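Local atomic coordinates of deseasin MCP-01 (Pseudoalteromonas sp., PDB entry 3VV3), a protein that probably cleaves peptide bonds, including those of collagen, as a serine protease of the subtilisin family. Residues I186-A200 / H212-A226. Numbering follows the deposited sequence.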
ATOM      1  N   ILE A 186       4.472  23.615  -6.918  1.00  5.69           N
ATOM      2  CA  ILE A 186       3.721  23.826  -5.695  1.00  5.69           C
ATOM      3  C   ILE A 186       3.648  25.314  -5.368  1.00  5.46           C
ATOM      4  O   ILE A 186       2.612  25.809  -4.931  1.00  6.27           O
ATOM      5  CB  ILE A 186       4.315  23.025  -4.520  1.00  5.19           C
ATOM      6  CG1 ILE A 186       4.191  21.529  -4.814  1.00  4.37           C
ATOM      7  CG2 ILE A 186       3.616  23.393  -3.207  1.00  6.62           C
ATOM      8  CD1 ILE A 186       4.963  20.632  -3.836  1.00  3.41           C
ATOM      9  N   THR A 187       4.746  26.025  -5.599  1.00  6.94           N
ATOM     10  CA  THR A 187       4.746  27.471  -5.424  1.00  7.76           C
ATOM     11  C   THR A 187       3.702  28.132  -6.316  1.00  8.84           C
ATOM     12  O   THR A 187       3.000  29.050  -5.884  1.00  6.77           O
ATOM     13  CB  THR A 187       6.135  28.068  -5.677  1.00  8.59           C
ATOM     14  OG1 THR A 187       7.030  27.614  -4.656  1.00  7.57           O
ATOM     15  CG2 THR A 187       6.073  29.597  -5.664  1.00 10.53           C
ATOM     16  N   ALA A 188       3.569  27.645  -7.547  1.00  6.32           N
ATOM     17  CA  ALA A 188       2.570  28.198  -8.453  1.00  7.79           C
ATOM     18  C   ALA A 188       1.168  27.927  -7.929  1.00  9.34           C
ATOM     19  O   ALA A 188       0.278  28.768  -8.058  1.00  7.50           O
ATOM     20  CB  ALA A 188       2.724  27.640  -9.863  1.00  7.68           C
ATOM     21  N   SER A 189       0.964  26.739  -7.356  1.00  6.38           N
ATOM     22  CA  SER A 189      -0.330  26.419  -6.779  1.00  5.02           C
ATOM     23  C   SER A 189      -0.641  27.361  -5.606  1.00  8.09           C
ATOM     24  O   SER A 189      -1.798  27.749  -5.406  1.00  5.85           O
ATOM     25  CB  SER A 189      -0.419  24.940  -6.363  1.00  5.91           C
ATOM     26  OG  SER A 189       0.308  24.688  -5.177  1.00  6.80           O
ATOM     27  N   GLU A 190       0.380  27.744  -4.843  1.00  5.64           N
ATOM     28  CA  GLU A 190       0.158  28.691  -3.751  1.00  6.60           C
ATOM     29  C   GLU A 190      -0.318  30.037  -4.279  1.00  6.15           C
ATOM     30  O   GLU A 190      -1.212  30.650  -3.705  1.00  6.60           O
ATOM     31  CB  GLU A 190       1.413  28.890  -2.887  1.00 10.67           C
ATOM     32  CG  GLU A 190       1.125  29.793  -1.679  1.00 11.24           C
ATOM     33  CD  GLU A 190       2.298  29.946  -0.729  1.00 21.85           C
ATOM     34  OE1 GLU A 190       3.400  29.452  -1.040  1.00 17.90           O
ATOM     35  OE2 GLU A 190       2.107  30.575   0.340  1.00 22.53           O
ATOM     36  N   GLN A 191       0.275  30.506  -5.371  1.00  7.14           N
ATOM     37  CA  GLN A 191      -0.131  31.802  -5.908  1.00 10.26           C
ATOM     38  C   GLN A 191      -1.578  31.737  -6.408  1.00  9.05           C
ATOM     39  O   GLN A 191      -2.267  32.759  -6.469  1.00  6.78           O
ATOM     40  CB  GLN A 191       0.818  32.285  -7.023  1.00  9.48           C
ATOM     41  CG  GLN A 191       2.315  32.142  -6.717  1.00 15.55           C
ATOM     42  CD  GLN A 191       2.719  32.649  -5.335  1.00 30.96           C
ATOM     43  OE1 GLN A 191       2.475  33.805  -4.980  1.00 26.06           O
ATOM     44  NE2 GLN A 191       3.362  31.780  -4.551  1.00 24.28           N
ATOM     45  N   ALA A 192      -2.037  30.529  -6.741  1.00  5.46           N
ATOM     46  CA  ALA A 192      -3.413  30.311  -7.198  1.00  4.70           C
ATOM     47  C   ALA A 192      -4.406  30.047  -6.060  1.00  6.66           C
ATOM     48  O   ALA A 192      -5.581  29.755  -6.306  1.00  6.20           O
ATOM     49  CB  ALA A 192      -3.460  29.167  -8.215  1.00  4.93           C
ATOM     50  N   ASP A 193      -3.927  30.140  -4.822  1.00  5.49           N
ATOM     51  CA  ASP A 193      -4.741  29.946  -3.613  1.00  5.64           C
ATOM     52  C   ASP A 193      -5.198  28.507  -3.411  1.00  5.16           C
ATOM     53  O   ASP A 193      -6.335  28.252  -3.004  1.00  7.06           O
ATOM     54  CB  ASP A 193      -5.940  30.904  -3.585  1.00  7.19           C
ATOM     55  CG  ASP A 193      -5.519  32.368  -3.682  1.00  9.87           C
ATOM     56  OD1 ASP A 193      -4.568  32.770  -2.984  1.00  9.29           O
ATOM     57  OD2 ASP A 193      -6.148  33.117  -4.464  1.00  9.98           O
ATOM     58  N   ILE A 194      -4.289  27.572  -3.670  1.00  4.77           N
ATOM     59  CA  ILE A 194      -4.593  26.150  -3.544  1.00  3.81           C
ATOM     60  C   ILE A 194      -3.845  25.547  -2.357  1.00  5.21           C
ATOM     61  O   ILE A 194      -2.659  25.806  -2.161  1.00  6.89           O
ATOM     62  CB  ILE A 194      -4.217  25.401  -4.835  1.00  4.47           C
ATOM     63  CG1 ILE A 194      -5.036  25.957  -6.005  1.00  5.90           C
ATOM     64  CG2 ILE A 194      -4.440  23.885  -4.682  1.00  4.74           C
ATOM     65  CD1 ILE A 194      -4.644  25.382  -7.366  1.00  5.60           C
ATOM     66  N   LEU A 195      -4.561  24.754  -1.569  1.00  5.40           N
ATOM     67  CA  LEU A 195      -3.983  24.053  -0.431  1.00  6.09           C
ATOM     68  C   LEU A 195      -3.527  22.680  -0.902  1.00  4.21           C
ATOM     69  O   LEU A 195      -4.299  21.950  -1.515  1.00  5.21           O
ATOM     70  CB  LEU A 195      -5.045  23.891   0.657  1.00  4.35           C
ATOM     71  CG  LEU A 195      -4.654  23.149   1.934  1.00  5.77           C
ATOM     72  CD1 LEU A 195      -3.769  24.039   2.792  1.00  6.42           C
ATOM     73  CD2 LEU A 195      -5.915  22.747   2.694  1.00  6.52           C
ATOM     74  N   PHE A 196      -2.275  22.333  -0.602  1.00  4.23           N
ATOM     75  CA  PHE A 196      -1.645  21.113  -1.106  1.00  5.38           C
ATOM     76  C   PHE A 196      -1.527  20.152   0.064  1.00  4.61           C
ATOM     77  O   PHE A 196      -0.594  20.259   0.859  1.00  3.84           O
ATOM     78  CB  PHE A 196      -0.243  21.450  -1.659  1.00  5.47           C
ATOM     79  CG  PHE A 196       0.441  20.308  -2.393  1.00  5.25           C
ATOM     80  CD1 PHE A 196       1.104  19.308  -1.695  1.00  5.27           C
ATOM     81  CD2 PHE A 196       0.442  20.262  -3.785  1.00  7.06           C
ATOM     82  CE1 PHE A 196       1.744  18.271  -2.370  1.00  5.70           C
ATOM     83  CE2 PHE A 196       1.073  19.227  -4.467  1.00  7.29           C
ATOM     84  CZ  PHE A 196       1.722  18.233  -3.760  1.00  6.92           C
ATOM     85  N   VAL A 197      -2.480  19.229   0.182  1.00  5.31           N
ATOM     86  CA  VAL A 197      -2.485  18.287   1.299  1.00  3.91           C
ATOM     87  C   VAL A 197      -1.662  17.060   0.926  1.00  5.34           C
ATOM     88  O   VAL A 197      -1.821  16.522  -0.166  1.00  4.72           O
ATOM     89  CB  VAL A 197      -3.915  17.861   1.654  1.00  4.36           C
ATOM     90  CG1 VAL A 197      -3.933  17.127   2.988  1.00  4.59           C
ATOM     91  CG2 VAL A 197      -4.826  19.087   1.701  1.00  5.70           C
ATOM     92  N   ALA A 198      -0.780  16.620   1.820  1.00  3.85           N
ATOM     93  CA  ALA A 198       0.178  15.568   1.474  1.00  6.27           C
ATOM     94  C   ALA A 198       0.364  14.574   2.612  1.00  6.89           C
ATOM     95  O   ALA A 198       0.340  14.954   3.776  1.00  8.39           O
ATOM     96  CB  ALA A 198       1.528  16.185   1.096  1.00  8.10           C
ATOM     97  N   ALA A 199       0.566  13.308   2.259  1.00  6.05           N
ATOM     98  CA  ALA A 199       0.685  12.228   3.231  1.00  5.12           C
ATOM     99  C   ALA A 199       2.091  12.181   3.812  1.00  5.03           C
ATOM    100  O   ALA A 199       3.070  12.349   3.083  1.00  5.88           O
ATOM    101  CB  ALA A 199       0.372  10.908   2.560  1.00  6.67           C
ATOM    102  N   ALA A 200       2.198  11.920   5.114  1.00  4.51           N
ATOM    103  CA  ALA A 200       3.508  11.942   5.760  1.00  5.56           C
ATOM    104  C   ALA A 200       4.356  10.696   5.466  1.00  5.84           C
ATOM    105  O   ALA A 200       5.577  10.734   5.605  1.00  5.72           O
ATOM    106  CB  ALA A 200       3.369  12.152   7.272  1.00  6.43           C
ATOM    107  N   HIS A 212      10.824  13.278   3.589  1.00  9.60           N
ATOM    108  CA  HIS A 212       9.934  12.518   2.728  1.00 14.09           C
ATOM    109  C   HIS A 212       9.246  13.548   1.854  1.00  9.17           C
ATOM    110  O   HIS A 212       8.790  14.573   2.356  1.00  9.87           O
ATOM    111  CB  HIS A 212       8.907  11.790   3.602  1.00 11.27           C
ATOM    112  CG  HIS A 212       7.757  11.189   2.850  1.00 13.78           C
ATOM    113  ND1 HIS A 212       6.567  11.859   2.648  1.00 14.47           N
ATOM    114  CD2 HIS A 212       7.591   9.960   2.304  1.00 16.57           C
ATOM    115  CE1 HIS A 212       5.732  11.080   1.983  1.00 16.00           C
ATOM    116  NE2 HIS A 212       6.326   9.918   1.767  1.00 18.63           N
ATOM    117  N   TYR A 213       9.182  13.292   0.548  1.00  8.30           N
ATOM    118  CA  TYR A 213       8.573  14.244  -0.386  1.00  6.89           C
ATOM    119  C   TYR A 213       7.318  13.666  -1.029  1.00  5.74           C
ATOM    120  O   TYR A 213       7.264  12.470  -1.304  1.00  8.00           O
ATOM    121  CB  TYR A 213       9.613  14.689  -1.435  1.00  6.95           C
ATOM    122  CG  TYR A 213      10.715  15.468  -0.770  1.00  7.28           C
ATOM    123  CD1 TYR A 213      10.541  16.815  -0.463  1.00  7.35           C
ATOM    124  CD2 TYR A 213      11.895  14.854  -0.379  1.00  8.59           C
ATOM    125  CE1 TYR A 213      11.519  17.532   0.179  1.00  7.03           C
ATOM    126  CE2 TYR A 213      12.888  15.570   0.269  1.00  9.34           C
ATOM    127  CZ  TYR A 213      12.689  16.911   0.546  1.00 12.79           C
ATOM    128  OH  TYR A 213      13.658  17.654   1.192  1.00 12.92           O
ATOM    129  N   PRO A 214       6.309  14.516  -1.297  1.00  6.96           N
ATOM    130  CA  PRO A 214       6.333  15.980  -1.160  1.00  6.71           C
ATOM    131  C   PRO A 214       6.005  16.551   0.224  1.00  8.58           C
ATOM    132  O   PRO A 214       5.989  17.773   0.358  1.00  8.68           O
ATOM    133  CB  PRO A 214       5.254  16.440  -2.154  1.00  5.66           C
ATOM    134  CG  PRO A 214       4.267  15.289  -2.165  1.00  7.65           C
ATOM    135  CD  PRO A 214       5.135  14.049  -2.057  1.00  7.51           C
ATOM    136  N   SER A 215       5.752  15.725   1.231  1.00  7.25           N
ATOM    137  CA  SER A 215       5.309  16.292   2.511  1.00  7.72           C
ATOM    138  C   SER A 215       6.352  17.205   3.168  1.00  8.98           C
ATOM    139  O   SER A 215       5.985  18.142   3.871  1.00  9.84           O
ATOM    140  CB  SER A 215       4.829  15.212   3.482  1.00 12.48           C
ATOM    141  OG  SER A 215       5.856  14.292   3.755  1.00 11.00           O
ATOM    142  N   ASN A 216       7.640  16.955   2.925  1.00  7.60           N
ATOM    143  CA  ASN A 216       8.693  17.798   3.504  1.00  8.47           C
ATOM    144  C   ASN A 216       8.945  19.127   2.778  1.00 10.85           C
ATOM    145  O   ASN A 216       9.743  19.939   3.255  1.00 11.02           O
ATOM    146  CB  ASN A 216      10.022  17.031   3.664  1.00  8.80           C
ATOM    147  CG  ASN A 216      10.158  16.347   5.018  1.00  9.87           C
ATOM    148  OD1 ASN A 216       9.440  15.397   5.323  1.00 10.43           O
ATOM    149  ND2 ASN A 216      11.090  16.830   5.840  1.00 15.44           N
ATOM    150  N   TYR A 217       8.297  19.365   1.637  1.00  6.97           N
ATOM    151  CA  TYR A 217       8.469  20.667   0.986  1.00  7.68           C
ATOM    152  C   TYR A 217       8.057  21.750   1.974  1.00  9.47           C
ATOM    153  O   TYR A 217       7.035  21.619   2.642  1.00  8.76           O
ATOM    154  CB  TYR A 217       7.671  20.778  -0.316  1.00  7.36           C
ATOM    155  CG  TYR A 217       8.345  20.043  -1.446  1.00  5.58           C
ATOM    156  CD1 TYR A 217       9.611  20.431  -1.886  1.00  7.52           C
ATOM    157  CD2 TYR A 217       7.735  18.955  -2.061  1.00  4.45           C
ATOM    158  CE1 TYR A 217      10.253  19.751  -2.907  1.00  9.22           C
ATOM    159  CE2 TYR A 217       8.364  18.269  -3.087  1.00  7.62           C
ATOM    160  CZ  TYR A 217       9.627  18.675  -3.506  1.00  8.82           C
ATOM    161  OH  TYR A 217      10.265  17.999  -4.519  1.00  9.53           O
ATOM    162  N   GLU A 218       8.866  22.803   2.079  1.00  9.14           N
ATOM    163  CA  GLU A 218       8.627  23.857   3.068  1.00  9.39           C
ATOM    164  C   GLU A 218       7.638  24.934   2.600  1.00 10.62           C
ATOM    165  O   GLU A 218       7.340  25.896   3.324  1.00  9.30           O
ATOM    166  CB  GLU A 218       9.956  24.483   3.485  1.00 14.42           C
ATOM    167  CG  GLU A 218      10.853  23.527   4.270  1.00 16.46           C
ATOM    168  CD  GLU A 218      12.221  24.114   4.538  1.00 29.73           C
ATOM    169  OE1 GLU A 218      12.486  25.242   4.074  1.00 33.79           O
ATOM    170  OE2 GLU A 218      13.035  23.449   5.212  1.00 37.71           O
ATOM    171  N   ASN A 219       7.117  24.757   1.390  1.00  8.36           N
ATOM    172  CA  ASN A 219       6.086  25.636   0.862  1.00  9.79           C
ATOM    173  C   ASN A 219       4.976  25.851   1.893  1.00 11.04           C
ATOM    174  O   ASN A 219       4.493  24.900   2.510  1.00  7.57           O
ATOM    175  CB  ASN A 219       5.514  25.045  -0.431  1.00  7.32           C
ATOM    176  CG  ASN A 219       6.558  24.913  -1.533  1.00  7.86           C
ATOM    177  OD1 ASN A 219       6.445  25.557  -2.577  1.00 12.51           O
ATOM    178  ND2 ASN A 219       7.574  24.089  -1.310  1.00  8.54           N
ATOM    179  N   ASP A 220       4.572  27.101   2.096  1.00  9.16           N
ATOM    180  CA  ASP A 220       3.570  27.393   3.123  1.00 11.54           C
ATOM    181  C   ASP A 220       2.201  26.735   2.895  1.00 11.71           C
ATOM    182  O   ASP A 220       1.454  26.514   3.851  1.00 11.65           O
ATOM    183  CB  ASP A 220       3.394  28.900   3.309  1.00 12.77           C
ATOM    184  CG  ASP A 220       4.564  29.542   4.033  1.00 24.47           C
ATOM    185  OD1 ASP A 220       5.182  28.875   4.895  1.00 22.56           O
ATOM    186  OD2 ASP A 220       4.857  30.723   3.747  1.00 22.37           O
ATOM    187  N   ASN A 221       1.861  26.428   1.645  1.00  7.56           N
ATOM    188  CA  ASN A 221       0.541  25.851   1.365  1.00  6.70           C
ATOM    189  C   ASN A 221       0.525  24.322   1.439  1.00  4.86           C
ATOM    190  O   ASN A 221      -0.501  23.693   1.187  1.00  5.94           O
ATOM    191  CB  ASN A 221       0.011  26.307   0.003  1.00  7.21           C
ATOM    192  CG  ASN A 221       0.876  25.826  -1.141  1.00  6.08           C
ATOM    193  OD1 ASN A 221       2.102  25.766  -1.020  1.00  7.65           O
ATOM    194  ND2 ASN A 221       0.247  25.481  -2.260  1.00  5.92           N
ATOM    195  N   VAL A 222       1.661  23.725   1.776  1.00  6.19           N
ATOM    196  CA  VAL A 222       1.706  22.279   1.982  1.00  4.38           C
ATOM    197  C   VAL A 222       1.207  21.945   3.386  1.00  6.34           C
ATOM    198  O   VAL A 222       1.690  22.505   4.370  1.00  8.45           O
ATOM    199  CB  VAL A 222       3.141  21.723   1.788  1.00  6.65           C
ATOM    200  CG1 VAL A 222       3.239  20.274   2.254  1.00  6.02           C
ATOM    201  CG2 VAL A 222       3.578  21.859   0.321  1.00  7.24           C
ATOM    202  N   LEU A 223       0.229  21.047   3.472  1.00  3.30           N
ATOM    203  CA  LEU A 223      -0.299  20.611   4.756  1.00  4.85           C
ATOM    204  C   LEU A 223      -0.036  19.109   4.862  1.00  3.66           C
ATOM    205  O   LEU A 223      -0.615  18.324   4.123  1.00  6.36           O
ATOM    206  CB  LEU A 223      -1.790  20.947   4.855  1.00  5.24           C
ATOM    207  CG  LEU A 223      -2.595  20.430   6.056  1.00  5.66           C
ATOM    208  CD1 LEU A 223      -1.932  20.797   7.377  1.00  6.48           C
ATOM    209  CD2 LEU A 223      -4.023  20.952   6.003  1.00  5.22           C
ATOM    210  N   SER A 224       0.877  18.733   5.758  1.00  5.70           N
ATOM    211  CA  SER A 224       1.414  17.371   5.827  1.00  6.57           C
ATOM    212  C   SER A 224       0.736  16.590   6.928  1.00  5.69           C
ATOM    213  O   SER A 224       0.690  17.044   8.076  1.00  7.56           O
ATOM    214  CB  SER A 224       2.930  17.382   6.100  1.00 10.54           C
ATOM    215  OG  SER A 224       3.627  18.010   5.049  1.00 23.59           O
ATOM    216  N   ILE A 225       0.247  15.401   6.590  1.00  4.11           N
ATOM    217  CA  ILE A 225      -0.678  14.691   7.472  1.00  5.01           C
ATOM    218  C   ILE A 225      -0.162  13.332   7.957  1.00  6.42           C
ATOM    219  O   ILE A 225       0.189  12.473   7.152  1.00  6.08           O
ATOM    220  CB  ILE A 225      -2.039  14.507   6.765  1.00  4.39           C
ATOM    221  CG1 ILE A 225      -2.593  15.874   6.325  1.00  4.31           C
ATOM    222  CG2 ILE A 225      -3.014  13.759   7.661  1.00  6.38           C
ATOM    223  CD1 ILE A 225      -2.664  16.892   7.448  1.00  4.67           C
ATOM    224  N   ALA A 226      -0.116  13.154   9.278  1.00  5.35           N
ATOM    225  CA  ALA A 226       0.175  11.852   9.878  1.00  4.34           C
ATOM    226  C   ALA A 226      -1.133  11.103  10.067  1.00  6.02           C
ATOM    227  O   ALA A 226      -2.216  11.707  10.050  1.00  5.52           O
ATOM    228  CB  ALA A 226       0.898  12.025  11.225  1.00  4.92           C
TER
HETATM  229  O   HOH W   1       5.615  29.203   0.484  1.00 14.31           O
HETATM  230  O   HOH W   2       3.965  32.058   1.641  1.00 22.64           O
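Asn-221 reaches from the turn before strand 222-226 into the corner between helix 186-191 and strand 195-199. Its chi1 of 64° sets CG between backbone N and carbonyl carbon, aiming the amide at the helix end. CB packs against Glu-190 CG and Ile-194 O; CG lies 3.6 Å from Glu-190 CB; OD1 meets Ile-186 CG2, also at 3.6 Å. At the tip, ND2 gives a nearly straight bond (171°) to Ile-194 O at 2.9 Å. A more bent one runs from ND2 to Ser-189 OG at 3.0 Å, and both lie in the amide plane. The Glu-190 carboxylate stacks on this amide, planes 13° apart; two waters link that carboxylate to Asp-220, one at its backbone N and one at OD2. With an alanine here, Ile-194 O and Ser-189 OG would probably lose their shared donor, and a gap would open beside Glu-190 CB. Beyond it, Asn-221 O accepts from Phe-196 N (2.9 Å), starting a parallel ladder that ends with Ala-200 N on Ile-225 O. Ile-186 CD1 lies over one face of the Phe-196 ring, and Pro-214 CG meets its edge. Backbone bonds thus join two neighbouring strands of the central parallel subtilase sheet, and one buried amide, using both N-H groups, ties the turn before strand 222-226 to helix 180-191 and Ile-194.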